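Local coordinates for putative transcriptional regulator protein (PDB 3ER6) that is a putative AraC-family transcriptional regulator that probably binds specific DNA sequences, represented here by its DJ-1/PfpI-like domain without the helix-turn-helix part, at residues T45-R53 with P65-D73. The protein carries 1 engineered substitution. Residues are numbered along the deposited sequence; the frame is centred on the assembly and turned at random.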
# COMPACT_ATOMS: atom_id res chain seq x y z
N THR A 45 -10.93 12.12 4.68
CA THR A 45 -10.61 11.41 3.43
C THR A 45 -11.75 10.50 2.97
O THR A 45 -12.56 10.02 3.80
CB THR A 45 -9.29 10.59 3.56
OG1 THR A 45 -9.54 9.45 4.38
CG2 THR A 45 -8.16 11.43 4.22
N HIS A 46 -11.84 10.27 1.66
CA HIS A 46 -12.92 9.43 1.12
C HIS A 46 -12.40 8.62 -0.04
O HIS A 46 -11.88 9.19 -0.98
CB HIS A 46 -14.12 10.29 0.61
CG HIS A 46 -14.57 11.34 1.57
ND1 HIS A 46 -15.61 11.15 2.45
CD2 HIS A 46 -14.10 12.60 1.82
CE1 HIS A 46 -15.78 12.23 3.19
NE2 HIS A 46 -14.88 13.13 2.82
N VAL A 47 -12.52 7.30 0.04
CA VAL A 47 -12.33 6.47 -1.15
C VAL A 47 -13.61 6.43 -1.99
O VAL A 47 -14.71 6.19 -1.47
CB VAL A 47 -11.88 5.03 -0.76
CG1 VAL A 47 -11.90 4.11 -1.95
CG2 VAL A 47 -10.45 5.09 -0.09
N VAL A 48 -13.46 6.66 -3.28
CA VAL A 48 -14.56 6.54 -4.26
C VAL A 48 -14.15 5.66 -5.43
O VAL A 48 -12.95 5.52 -5.73
CB VAL A 48 -15.04 7.92 -4.82
CG1 VAL A 48 -15.65 8.74 -3.67
CG2 VAL A 48 -13.88 8.66 -5.54
N THR A 49 -15.13 5.01 -6.06
CA THR A 49 -14.85 4.13 -7.17
C THR A 49 -15.60 4.65 -8.39
O THR A 49 -16.60 5.36 -8.28
CB THR A 49 -15.25 2.67 -6.86
OG1 THR A 49 -16.69 2.58 -6.83
CG2 THR A 49 -14.57 2.14 -5.49
N PRO A 50 -15.10 4.32 -9.58
CA PRO A 50 -15.61 4.95 -10.79
C PRO A 50 -17.11 4.81 -11.03
O PRO A 50 -17.73 5.75 -11.59
CB PRO A 50 -14.81 4.29 -11.94
CG PRO A 50 -13.58 3.70 -11.29
CD PRO A 50 -14.04 3.30 -9.85
N ASN A 51 -17.69 3.67 -10.63
CA ASN A 51 -19.13 3.42 -10.78
C ASN A 51 -19.78 3.40 -9.39
O ASN A 51 -20.93 2.99 -9.24
CB ASN A 51 -19.32 2.06 -11.49
CG ASN A 51 -18.52 0.91 -10.78
OD1 ASN A 51 -17.83 1.11 -9.74
ND2 ASN A 51 -18.63 -0.30 -11.34
N ASN A 52 -19.06 3.86 -8.38
CA ASN A 52 -19.54 3.83 -6.98
C ASN A 52 -19.95 2.41 -6.53
O ASN A 52 -20.76 2.25 -5.56
CB ASN A 52 -20.70 4.84 -6.76
CG ASN A 52 -20.33 6.26 -7.21
OD1 ASN A 52 -19.35 6.80 -6.73
ND2 ASN A 52 -21.13 6.86 -8.11
N ARG A 53 -19.41 1.39 -7.19
CA ARG A 53 -19.63 -0.02 -6.74
C ARG A 53 -18.44 -0.47 -5.90
O ARG A 53 -17.40 0.15 -5.97
CB ARG A 53 -19.79 -0.96 -7.96
CG ARG A 53 -20.91 -0.56 -8.96
CD ARG A 53 -22.29 -0.78 -8.42
NE ARG A 53 -22.49 -2.21 -8.20
CZ ARG A 53 -23.30 -2.73 -7.28
NH1 ARG A 53 -24.05 -1.93 -6.49
NH2 ARG A 53 -23.37 -4.06 -7.15
N PRO A 65 -17.24 1.31 -0.52
CA PRO A 65 -17.12 2.75 -0.12
C PRO A 65 -18.36 3.28 0.55
O PRO A 65 -19.42 2.66 0.51
CB PRO A 65 -16.94 3.50 -1.47
CG PRO A 65 -17.59 2.59 -2.52
CD PRO A 65 -17.36 1.14 -2.00
N THR A 66 -18.27 4.49 1.13
CA THR A 66 -19.43 5.07 1.73
C THR A 66 -19.65 6.51 1.24
O THR A 66 -20.37 7.29 1.87
CB THR A 66 -19.37 5.00 3.28
OG1 THR A 66 -18.18 5.66 3.73
CG2 THR A 66 -19.39 3.52 3.78
N ALA A 67 -19.11 6.83 0.07
CA ALA A 67 -19.43 8.08 -0.59
C ALA A 67 -19.39 7.82 -2.08
O ALA A 67 -18.67 6.91 -2.53
CB ALA A 67 -18.43 9.15 -0.17
N GLN A 68 -20.16 8.61 -2.84
CA GLN A 68 -20.13 8.61 -4.33
C GLN A 68 -19.27 9.78 -4.83
O GLN A 68 -19.29 10.86 -4.23
CB GLN A 68 -21.57 8.72 -4.87
CG GLN A 68 -22.43 7.50 -4.50
CD GLN A 68 -23.75 7.44 -5.26
OE1 GLN A 68 -24.37 8.47 -5.45
NE2 GLN A 68 -24.18 6.23 -5.70
N TRP A 69 -18.51 9.57 -5.91
CA TRP A 69 -17.66 10.65 -6.43
C TRP A 69 -18.47 11.90 -6.80
O TRP A 69 -17.99 13.03 -6.63
CB TRP A 69 -16.78 10.18 -7.58
CG TRP A 69 -17.46 9.70 -8.87
CD1 TRP A 69 -17.75 8.40 -9.22
CD2 TRP A 69 -17.93 10.51 -9.96
NE1 TRP A 69 -18.35 8.37 -10.44
CE2 TRP A 69 -18.47 9.64 -10.93
CE3 TRP A 69 -17.92 11.89 -10.21
CZ2 TRP A 69 -18.98 10.10 -12.16
CZ3 TRP A 69 -18.45 12.36 -11.42
CH2 TRP A 69 -19.01 11.47 -12.35
N GLN A 70 -19.71 11.68 -7.25
CA GLN A 70 -20.61 12.78 -7.65
C GLN A 70 -20.99 13.68 -6.47
O GLN A 70 -21.37 14.82 -6.66
CB GLN A 70 -21.91 12.27 -8.35
CG GLN A 70 -21.77 11.60 -9.69
CD GLN A 70 -21.57 10.10 -9.58
OE1 GLN A 70 -21.13 9.61 -8.51
NE2 GLN A 70 -21.81 9.36 -10.68
N SER A 71 -20.86 13.21 -5.22
CA SER A 71 -21.16 14.09 -4.08
C SER A 71 -20.09 15.15 -3.80
O SER A 71 -20.27 15.98 -2.91
CB SER A 71 -21.36 13.27 -2.80
OG SER A 71 -22.39 12.33 -2.98
N PHE A 72 -18.97 15.12 -4.52
CA PHE A 72 -17.88 16.04 -4.24
C PHE A 72 -17.77 17.10 -5.33
O PHE A 72 -17.37 16.81 -6.43
CB PHE A 72 -16.54 15.26 -4.03
CG PHE A 72 -16.61 14.29 -2.88
CD1 PHE A 72 -16.56 14.73 -1.57
CD2 PHE A 72 -16.76 12.93 -3.10
CE1 PHE A 72 -16.69 13.86 -0.50
CE2 PHE A 72 -16.85 12.04 -2.05
CZ PHE A 72 -16.83 12.47 -0.74
N ASP A 73 -18.20 18.32 -5.04
CA ASP A 73 -18.00 19.45 -5.97
C ASP A 73 -16.68 20.11 -5.77
O ASP A 73 -16.18 20.77 -6.68
CB ASP A 73 -19.04 20.54 -5.74
CG ASP A 73 -20.36 20.20 -6.32
OD1 ASP A 73 -20.41 19.33 -7.26
OD2 ASP A 73 -21.36 20.81 -5.82
O HOH W 1 -15.71 5.88 1.00
O HOH W 2 -17.66 5.55 -4.78
O HOH W 3 -23.19 3.56 -5.07
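Asn52 meets Trp69 and Gln70 through both ends of its side chain, illustrating how one amide can fasten a type I turn, 49-52, to a 3-10 segment, 69-71. Its OD1 accepts the backbone N of Trp69 at 3.0 Å, while its ND2 meets a lone pair of Gln70 OE1 at 2.8 Å, within the plane of that side-chain carbonyl. Gln70 reaches back because its chain bends at chi2 (90°), which also lays its CD over the centre of one face of the Trp69 indole. At the indole edge, NE1 donates to Pro50 O at 2.9 Å, a bent bond (135° at the hydrogen) arriving from above the carbonyl plane. A water bridges the segments at Asn52 OD1, also binding Thr49 N and Ala67 O.

The tight part is apolar: Val48 CG1 lies 3.9 Å from Phe72 CE2, and its CG2 meets Trp69 CB. Beside it, at the partly exposed His46, Phe72 CZ lies obliquely over one ring face, near the rim, 3.4 Å from His46 CG. On the loose, solvent side, another water links Asn52 O to NE2 of the exposed Gln68.

The contact thus ties the connection leading to strand 77-80 onto strand 43-48, outermost in this chain's sheet, which the second subunit meets at Val47; Phe72 and Val48 also touch strand 9-14, and Trp69 packs on helix 95-106.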